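Local structure of thioredoxin (Bacillus cereus, 3ZIT) at residues Glu5-Pro10 against Arg41-Tyr46; Ile17-Leu22 against Val27-Phe32. The protein is a small thioredoxin-like oxidoreductase of the glutaredoxin family that probably transfers electrons through dithiol-disulfide exchange. The protein carries 1 engineered substitution. All coordinates share one frame; numbering follows the deposited sequence.

In the fold
Contact 1 packs helix 38-47 on one face of the central sheet, and contact 2 packs helix 13-24 on the other, so they lie on opposite sides of the chain's centre with their own centres about 13 Å apart. Strands 4-8 and 30-33, parallel neighbours, join them: V6 N lies 2.8 Å from E30 O and V6 O lies 2.9 Å from F32 N. F32 also reaches into contact 1, where its ring meets the Y7 ring and makes a cation-pi contact with the R43 guanidinium. The side chains of Y7 and K19 both come near, without touching, the C12-C15 disulfide at the start of helix 13-24, the probable redox site.

Contact 1: Glu5-Pro10 against Arg41-Tyr46; sequences EVYAQP and RNRLLY. Engineered in segment 5-10: A8 (natural residue Thr).
Y7 and R43 meet through the phenol oxygen. R43 NE donates to Y7 OH over 2.9 Å, a fairly straight bond with an N-H...O angle of 162°, and NH2 adds a weak, more bent one of 3.3 Å to the same oxygen. The hydroxyl therefore sits at the edge of the guanidinium, close to its plane, although ring and guanidinium planes are turned 61° apart. Lower on the tyrosine, CB rests against L44 CD1 at 4.0 Å, an apolar footing beneath a polar end that suits a long aromatic residue with one hydroxyl.

The hydroxyl spends its own proton on E5, two residues back on the same side of the strand: Y7 OH gives a 2.6 Å bond to E5 OE1, which is approached from well above the carboxylate plane. One oxygen thus receives from arginine and donates to glutamate, and both partners lie near the ring plane at its hydroxyl edge, which suits the in-plane O-H of a phenol and fixes where the oxygen sits. The R43 chain bends at chi3 (-63°), bringing NE round to the phenol. With E5 OE1 4.6 Å from R43 NE, the opposite charges do not touch; the hydroxyl bridges them and is probably polarised by both.

Farther out, F32 of the adjacent strand lies against the Y7 ring and makes a cation-pi contact with R43, while E5 OE2 accepts from K2 N. V57 and T55 of strand 55-58 continue the floor under Y7 and L44. A helix laid on an inner strand of a mixed sheet in this way is part of the layered thioredoxin fold.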
ATOM      1  N   GLU B   5       4.364 -15.672  -4.636  1.00  8.68           N
ATOM      2  CA  GLU B   5       5.712 -15.356  -4.205  1.00  9.69           C
ATOM      3  C   GLU B   5       5.897 -13.865  -4.182  1.00  8.41           C
ATOM      4  O   GLU B   5       5.563 -13.200  -5.177  1.00 10.28           O
ATOM      5  CB  GLU B   5       6.790 -15.956  -5.095  1.00 11.81           C
ATOM      6  CG  GLU B   5       6.748 -17.476  -5.160  1.00 14.90           C
ATOM      7  CD  GLU B   5       7.855 -18.035  -6.118  1.00 16.66           C
ATOM      8  OE1 GLU B   5       8.406 -17.299  -6.949  1.00 16.81           O
ATOM      9  OE2 GLU B   5       8.012 -19.236  -6.220  1.00 21.39           O
ATOM     10  N   VAL B   6       6.467 -13.334  -3.132  1.00  7.74           N
ATOM     11  CA  VAL B   6       6.805 -11.913  -3.012  1.00  7.70           C
ATOM     12  C   VAL B   6       8.296 -11.766  -2.915  1.00  7.33           C
ATOM     13  O   VAL B   6       8.905 -12.307  -1.996  1.00  9.57           O
ATOM     14  CB  VAL B   6       6.108 -11.302  -1.795  1.00  9.24           C
ATOM     15  CG1 VAL B   6       6.517  -9.849  -1.634  1.00 11.22           C
ATOM     16  CG2 VAL B   6       4.620 -11.465  -1.901  1.00 10.44           C
ATOM     17  N   TYR B   7       8.889 -11.020  -3.836  1.00  7.33           N
ATOM     18  CA  TYR B   7      10.307 -10.702  -3.822  1.00  7.79           C
ATOM     19  C   TYR B   7      10.491  -9.282  -3.298  1.00  7.58           C
ATOM     20  O   TYR B   7       9.912  -8.329  -3.855  1.00  8.10           O
ATOM     21  CB  TYR B   7      10.918 -10.849  -5.223  1.00  7.98           C
ATOM     22  CG  TYR B   7      10.896 -12.309  -5.679  1.00  8.72           C
ATOM     23  CD1 TYR B   7       9.775 -12.883  -6.198  1.00  9.70           C
ATOM     24  CD2 TYR B   7      11.996 -13.112  -5.432  1.00  9.39           C
ATOM     25  CE1 TYR B   7       9.687 -14.248  -6.437  1.00  9.84           C
ATOM     26  CE2 TYR B   7      11.943 -14.481  -5.671  1.00 10.78           C
ATOM     27  CZ  TYR B   7      10.813 -15.048  -6.142  1.00  9.85           C
ATOM     28  OH  TYR B   7      10.772 -16.421  -6.337  1.00 12.16           O
ATOM     29  N   ALA B   8      11.301  -9.165  -2.240  1.00  8.12           N
ATOM     30  CA  ALA B   8      11.461  -7.912  -1.542  1.00  8.89           C
ATOM     31  C   ALA B   8      12.936  -7.732  -1.157  1.00  9.63           C
ATOM     32  O   ALA B   8      13.750  -8.615  -1.407  1.00  9.93           O
ATOM     33  CB  ALA B   8      10.603  -7.875  -0.267  1.00 12.18           C
ATOM     34  N   GLN B   9      13.246  -6.621  -0.555  1.00 11.75           N
ATOM     35  CA  GLN B   9      14.582  -6.363  -0.003  1.00 13.35           C
ATOM     36  C   GLN B   9      14.400  -5.316   1.095  1.00 13.75           C
ATOM     37  O   GLN B   9      13.346  -4.658   1.174  1.00 13.37           O
ATOM     38  CB  GLN B   9      15.607  -6.030  -1.010  1.00 14.67           C
ATOM     39  CG  GLN B   9      15.319  -4.701  -1.668  1.00 14.75           C
ATOM     40  CD  GLN B   9      16.454  -4.259  -2.696  1.00 20.20           C
ATOM     41  OE1 GLN B   9      17.202  -5.001  -3.270  1.00 27.10           O
ATOM     42  NE2 GLN B   9      16.496  -2.985  -2.933  1.00 26.38           N
ATOM     43  N   PRO B  10      15.446  -5.120   1.910  1.00 15.40           N
ATOM     44  CA  PRO B  10      15.404  -4.070   2.949  1.00 16.00           C
ATOM     45  C   PRO B  10      15.404  -2.664   2.290  1.00 13.87           C
ATOM     46  O   PRO B  10      15.775  -2.470   1.093  1.00 16.15           O
ATOM     47  CB  PRO B  10      16.752  -4.203   3.669  1.00 19.28           C
ATOM     48  CG  PRO B  10      17.154  -5.585   3.387  1.00 19.42           C
ATOM     49  CD  PRO B  10      16.677  -5.917   2.015  1.00 17.50           C
ATOM     50  N   ARG B  41      17.295 -13.907  -5.649  1.00 10.54           N
ATOM     51  CA  ARG B  41      17.722 -12.822  -6.534  0.50 10.58           C
ATOM     52  C   ARG B  41      17.833 -13.304  -7.963  1.00 10.68           C
ATOM     53  O   ARG B  41      17.440 -12.621  -8.925  1.00 10.90           O
ATOM     54  CB  ARG B  41      19.023 -12.240  -6.010  0.50 12.10           C
ATOM     55  CG  ARG B  41      19.542 -11.129  -6.865  0.50 11.58           C
ATOM     56  CD  ARG B  41      20.890 -10.730  -6.364  0.50 14.06           C
ATOM     57  NE  ARG B  41      21.303  -9.409  -6.742  0.50 15.92           N
ATOM     58  CZ  ARG B  41      20.996  -8.270  -6.124  0.50 14.54           C
ATOM     59  NH1 ARG B  41      20.212  -8.214  -5.019  0.50 16.12           N
ATOM     60  NH2 ARG B  41      21.477  -7.153  -6.637  0.50 15.17           N
ATOM     61  N   ASN B  42      18.415 -14.510  -8.134  1.00 12.02           N
ATOM     62  CA  ASN B  42      18.567 -15.048  -9.481  1.00 13.20           C
ATOM     63  C   ASN B  42      17.227 -15.396 -10.090  1.00 11.88           C
ATOM     64  O   ASN B  42      17.067 -15.178 -11.293  1.00 13.57           O
ATOM     65  CB  ASN B  42      19.496 -16.266  -9.387  1.00 17.67           C
ATOM     66  CG  ASN B  42      20.947 -15.850  -9.257  1.00 25.08           C
ATOM     67  OD1 ASN B  42      21.292 -14.720  -9.564  1.00 29.91           O
ATOM     68  ND2 ASN B  42      21.790 -16.764  -8.805  1.00 32.51           N
ATOM     69  N   ARG B  43      16.270 -15.900  -9.309  1.00 11.31           N
ATOM     70  CA  ARG B  43      14.972 -16.106  -9.889  1.00 11.73           C
ATOM     71  C   ARG B  43      14.296 -14.782 -10.355  1.00 10.36           C
ATOM     72  O   ARG B  43      13.746 -14.734 -11.447  1.00 11.27           O
ATOM     73  CB  ARG B  43      13.982 -16.807  -8.929  1.00 12.66           C
ATOM     74  CG  ARG B  43      14.450 -18.216  -8.575  1.00 13.89           C
ATOM     75  CD  ARG B  43      13.339 -18.998  -7.909  1.00 14.79           C
ATOM     76  NE  ARG B  43      12.889 -18.406  -6.607  1.00 13.27           N
ATOM     77  CZ  ARG B  43      13.513 -18.544  -5.445  1.00 12.33           C
ATOM     78  NH1 ARG B  43      14.614 -19.286  -5.268  1.00 14.05           N
ATOM     79  NH2 ARG B  43      12.996 -17.966  -4.374  1.00 14.04           N
ATOM     80  N   LEU B  44      14.356 -13.755  -9.515  1.00  9.88           N
ATOM     81  CA  LEU B  44      13.826 -12.435  -9.849  1.00  9.27           C
ATOM     82  C   LEU B  44      14.373 -11.967 -11.216  1.00  8.81           C
ATOM     83  O   LEU B  44      13.620 -11.576 -12.099  1.00  9.89           O
ATOM     84  CB  LEU B  44      14.185 -11.445  -8.738  1.00  9.08           C
ATOM     85  CG  LEU B  44      13.756 -10.002  -9.010  1.00  9.63           C
ATOM     86  CD1 LEU B  44      12.239  -9.889  -8.886  1.00 12.47           C
ATOM     87  CD2 LEU B  44      14.475  -9.070  -8.113  1.00 13.33           C
ATOM     88  N   LEU B  45      15.691 -11.982 -11.330  1.00  9.27           N
ATOM     89  CA  LEU B  45      16.398 -11.360 -12.474  1.00 10.56           C
ATOM     90  C   LEU B  45      16.315 -12.229 -13.689  1.00 11.74           C
ATOM     91  O   LEU B  45      16.082 -11.709 -14.771  1.00 14.20           O
ATOM     92  CB  LEU B  45      17.867 -11.159 -12.096  1.00 10.69           C
ATOM     93  CG  LEU B  45      18.162 -10.054 -11.136  1.00 11.81           C
ATOM     94  CD1 LEU B  45      19.610 -10.149 -10.642  1.00 14.30           C
ATOM     95  CD2 LEU B  45      17.840  -8.689 -11.650  1.00 13.60           C
ATOM     96  N   TYR B  46      16.518 -13.515 -13.545  1.00 13.88           N
ATOM     97  CA  TYR B  46      16.734 -14.395 -14.735  1.00 16.55           C
ATOM     98  C   TYR B  46      15.475 -15.189 -15.022  1.00 17.59           C
ATOM     99  O   TYR B  46      15.330 -15.571 -16.149  1.00 24.99           O
ATOM    100  CB  TYR B  46      18.004 -15.286 -14.505  1.00 18.51           C
ATOM    101  CG  TYR B  46      19.293 -14.457 -14.236  1.00 17.74           C
ATOM    102  CD1 TYR B  46      19.982 -13.780 -15.247  1.00 25.24           C
ATOM    103  CD2 TYR B  46      19.825 -14.366 -12.966  1.00 20.39           C
ATOM    104  CE1 TYR B  46      21.132 -12.986 -14.960  1.00 19.42           C
ATOM    105  CE2 TYR B  46      20.901 -13.532 -12.658  1.00 20.35           C
ATOM    106  CZ  TYR B  46      21.521 -12.809 -13.657  1.00 21.36           C
ATOM    107  OH  TYR B  46      22.618 -11.967 -13.352  1.00 24.74           O
TER

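Contact 2: Ile17-Leu22 against Val27-Phe32; sequences IVKEFL and VAYEEF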
ATOM      1  N   ILE B  17       4.742  -1.724   1.650  1.00 11.19           N
ATOM      2  CA  ILE B  17       3.366  -1.418   1.296  1.00 11.08           C
ATOM      3  C   ILE B  17       2.700  -2.620   0.663  1.00  9.21           C
ATOM      4  O   ILE B  17       1.589  -2.990   1.015  1.00 10.08           O
ATOM      5  CB  ILE B  17       3.253  -0.156   0.465  1.00 13.19           C
ATOM      6  CG1 ILE B  17       3.809   1.021   1.255  1.00 16.63           C
ATOM      7  CG2 ILE B  17       1.835  -0.019  -0.120  1.00 15.50           C
ATOM      8  CD1 ILE B  17       4.133   2.185   0.378  1.00 20.36           C
ATOM      9  N   VAL B  18       3.371  -3.275  -0.278  1.00  8.55           N
ATOM     10  CA  VAL B  18       2.795  -4.458  -0.895  1.00  9.09           C
ATOM     11  C   VAL B  18       2.561  -5.552   0.107  1.00  8.46           C
ATOM     12  O   VAL B  18       1.488  -6.150   0.151  1.00  9.14           O
ATOM     13  CB  VAL B  18       3.702  -4.923  -2.079  1.00  9.34           C
ATOM     14  CG1 VAL B  18       3.317  -6.374  -2.511  1.00 11.42           C
ATOM     15  CG2 VAL B  18       3.502  -3.969  -3.220  1.00 11.72           C
ATOM     16  N   LYS B  19       3.565  -5.857   0.953  1.00  8.77           N
ATOM     17  CA  LYS B  19       3.368  -6.925   1.933  1.00  9.88           C
ATOM     18  C   LYS B  19       2.227  -6.589   2.895  1.00  8.67           C
ATOM     19  O   LYS B  19       1.417  -7.451   3.203  1.00  9.90           O
ATOM     20  CB  LYS B  19       4.655  -7.166   2.695  1.00 10.59           C
ATOM     21  CG  LYS B  19       5.749  -7.861   1.941  1.00 12.94           C
ATOM     22  CD  LYS B  19       7.120  -7.767   2.688  1.00 19.98           C
ATOM     23  CE  LYS B  19       8.324  -8.490   2.342  1.00 26.08           C
ATOM     24  NZ  LYS B  19       9.083  -8.197   3.598  1.00 35.80           N
ATOM     25  N   GLU B  20       2.149  -5.348   3.369  1.00  9.54           N
ATOM     26  CA  GLU B  20       1.077  -4.986   4.276  1.00 10.22           C
ATOM     27  C   GLU B  20      -0.261  -5.042   3.635  1.00  9.56           C
ATOM     28  O   GLU B  20      -1.254  -5.411   4.287  1.00 10.09           O
ATOM     29  CB  GLU B  20       1.387  -3.657   4.951  1.00 12.39           C
ATOM     30  CG  GLU B  20       2.668  -3.754   5.855  1.00 16.11           C
ATOM     31  CD  GLU B  20       2.511  -4.753   7.042  1.00 22.09           C
ATOM     32  OE1 GLU B  20       1.428  -4.706   7.641  1.00 30.70           O
ATOM     33  OE2 GLU B  20       3.458  -5.549   7.395  1.00 28.95           O
ATOM     34  N   PHE B  21      -0.350  -4.627   2.362  1.00  9.51           N
ATOM     35  CA  PHE B  21      -1.573  -4.772   1.561  1.00  9.48           C
ATOM     36  C   PHE B  21      -1.995  -6.293   1.529  1.00  8.15           C
ATOM     37  O   PHE B  21      -3.146  -6.617   1.707  1.00  9.62           O
ATOM     38  CB  PHE B  21      -1.340  -4.179   0.206  1.00  9.97           C
ATOM     39  CG  PHE B  21      -2.456  -4.461  -0.776  1.00 12.53           C
ATOM     40  CD1 PHE B  21      -3.614  -3.638  -0.706  1.00 18.58           C
ATOM     41  CD2 PHE B  21      -2.392  -5.474  -1.673  1.00 16.62           C
ATOM     42  CE1 PHE B  21      -4.710  -3.823  -1.513  1.00 21.35           C
ATOM     43  CE2 PHE B  21      -3.519  -5.724  -2.560  1.00 18.32           C
ATOM     44  CZ  PHE B  21      -4.620  -4.819  -2.424  1.00 20.53           C
ATOM     45  N   LEU B  22      -1.048  -7.124   1.179  1.00  9.01           N
ATOM     46  CA  LEU B  22      -1.344  -8.557   1.120  1.00  8.86           C
ATOM     47  C   LEU B  22      -1.758  -9.093   2.478  1.00  8.98           C
ATOM     48  O   LEU B  22      -2.730  -9.867   2.544  1.00 10.00           O
ATOM     49  CB  LEU B  22      -0.114  -9.314   0.607  1.00  9.80           C
ATOM     50  CG  LEU B  22       0.232  -9.041  -0.817  1.00  9.87           C
ATOM     51  CD1 LEU B  22       1.629  -9.712  -1.118  1.00 12.27           C
ATOM     52  CD2 LEU B  22      -0.811  -9.374  -1.822  1.00 13.33           C
ATOM     53  N   VAL B  27      -3.809 -12.683   2.384  1.00  8.45           N
ATOM     54  CA  VAL B  27      -3.304 -13.461   1.315  1.00  8.53           C
ATOM     55  C   VAL B  27      -2.227 -14.404   1.799  1.00  9.36           C
ATOM     56  O   VAL B  27      -1.374 -14.031   2.602  1.00 10.52           O
ATOM     57  CB  VAL B  27      -2.726 -12.535   0.196  1.00  8.29           C
ATOM     58  CG1 VAL B  27      -1.982 -13.275  -0.845  1.00  9.37           C
ATOM     59  CG2 VAL B  27      -3.896 -11.723  -0.426  1.00 10.22           C
ATOM     60  N   ALA B  28      -2.260 -15.660   1.301  1.00  9.31           N
ATOM     61  CA  ALA B  28      -1.307 -16.703   1.741  1.00 10.28           C
ATOM     62  C   ALA B  28      -0.112 -16.670   0.835  1.00  9.27           C
ATOM     63  O   ALA B  28       0.039 -17.483  -0.026  1.00 15.71           O
ATOM     64  CB  ALA B  28      -1.977 -18.049   1.695  1.00 13.69           C
ATOM     65  N   TYR B  29       0.846 -15.777   1.075  1.00 12.30           N
ATOM     66  CA  TYR B  29       2.064 -15.629   0.268  1.00 11.32           C
ATOM     67  C   TYR B  29       3.313 -16.153   0.978  1.00 10.66           C
ATOM     68  O   TYR B  29       3.316 -16.306   2.217  1.00 12.32           O
ATOM     69  CB  TYR B  29       2.311 -14.149  -0.123  1.00 11.23           C
ATOM     70  CG  TYR B  29       2.557 -13.237   0.988  1.00 10.18           C
ATOM     71  CD1 TYR B  29       1.531 -12.604   1.628  1.00 12.50           C
ATOM     72  CD2 TYR B  29       3.860 -12.959   1.444  1.00 10.80           C
ATOM     73  CE1 TYR B  29       1.770 -11.701   2.713  1.00 14.06           C
ATOM     74  CE2 TYR B  29       4.125 -12.074   2.469  1.00 12.43           C
ATOM     75  CZ  TYR B  29       3.067 -11.449   3.113  1.00 13.99           C
ATOM     76  OH  TYR B  29       3.326 -10.552   4.140  1.00 18.49           O
ATOM     77  N   GLU B  30       4.360 -16.415   0.214  1.00 10.33           N
ATOM     78  CA  GLU B  30       5.738 -16.675   0.700  1.00 11.79           C
ATOM     79  C   GLU B  30       6.602 -15.556   0.220  1.00 10.41           C
ATOM     80  O   GLU B  30       6.489 -15.137  -0.944  1.00 12.43           O
ATOM     81  CB  GLU B  30       6.240 -18.005   0.191  1.00 15.96           C
ATOM     82  CG  GLU B  30       5.390 -19.173   0.672  1.00 21.64           C
ATOM     83  CD  GLU B  30       6.136 -20.477   0.611  1.00 35.74           C
ATOM     84  OE1 GLU B  30       7.411 -20.490   0.466  1.00 33.90           O
ATOM     85  OE2 GLU B  30       5.466 -21.500   0.808  1.00 37.23           O
ATOM     86  N   GLU B  31       7.498 -15.065   1.059  1.00  9.38           N
ATOM     87  CA  GLU B  31       8.356 -13.989   0.690  1.00  9.28           C
ATOM     88  C   GLU B  31       9.786 -14.383   0.608  1.00  8.29           C
ATOM     89  O   GLU B  31      10.253 -15.387   1.255  1.00  9.76           O
ATOM     90  CB  GLU B  31       8.250 -12.783   1.579  1.00 10.27           C
ATOM     91  CG  GLU B  31       8.858 -13.004   2.948  1.00 13.00           C
ATOM     92  CD  GLU B  31       8.487 -11.862   3.743  1.00 17.08           C
ATOM     93  OE1 GLU B  31       9.127 -10.761   3.588  1.00 22.13           O
ATOM     94  OE2 GLU B  31       7.414 -11.828   4.293  1.00 18.28           O
ATOM     95  N   PHE B  32      10.614 -13.620  -0.127  1.00  8.32           N
ATOM     96  CA  PHE B  32      12.003 -13.811  -0.288  1.00  8.57           C
ATOM     97  C   PHE B  32      12.689 -12.468  -0.248  1.00  9.56           C
ATOM     98  O   PHE B  32      12.162 -11.501  -0.778  1.00 13.48           O
ATOM     99  CB  PHE B  32      12.371 -14.470  -1.594  1.00 10.60           C
ATOM    100  CG  PHE B  32      11.666 -15.752  -1.781  1.00 10.91           C
ATOM    101  CD1 PHE B  32      12.190 -16.920  -1.218  1.00 13.47           C
ATOM    102  CD2 PHE B  32      10.437 -15.832  -2.398  1.00 12.51           C
ATOM    103  CE1 PHE B  32      11.487 -18.119  -1.350  1.00 15.37           C
ATOM    104  CE2 PHE B  32       9.725 -17.016  -2.547  1.00 18.18           C
ATOM    105  CZ  PHE B  32      10.254 -18.170  -1.966  1.00 17.18           C
TER
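L22 leads the contact from the last turn of helix 13-24, and its side chain can be followed outward from the backbone. CB lies 3.7 Å from Y29 CE1, above the rim of the ring on the face that CD1 also covers. A chi1 of -68° sets CG anti to the carbonyl carbon, and from there the two methyls diverge: CD1 stands over the ring, 4.3 Å from the Y29 centroid and 22° off the normal, a CH-pi contact displaced toward the rim, whereas CD2 turns to V27 and meets CG2 at 4.1 Å. A branched, wholly apolar residue suits this place, since each methyl serves a different neighbour; V6 of strand 4-8 also touches L22, and L75 of helix 68-75 adds further packing.

The backbone of L22 takes part as well. V27 N donates to L22 O over 3.0 Å in a nearly linear bond, tying the residue that follows the turn to the helix it has just left. This is the return leg of a right-handed beta-alpha-beta crossover, strand 4-8, helix 13-24 and strand 30-33, the N-terminal unit of the thioredoxin fold.

Y29 lies along the helix with its hydroxyl near K19, OH to CB 3.9 Å; V6 and I4 also touch this tyrosine. Its chi1 of 64° places CG between the backbone N and carbonyl carbon and brings the ring across to the helix. K19 runs extended beyond CG toward E31, whose chain it crosses at about a right angle. Their charged ends form a salt bridge, NZ to OE1, whose exact geometry is doubtful because OE1 is modelled too close to the lysine.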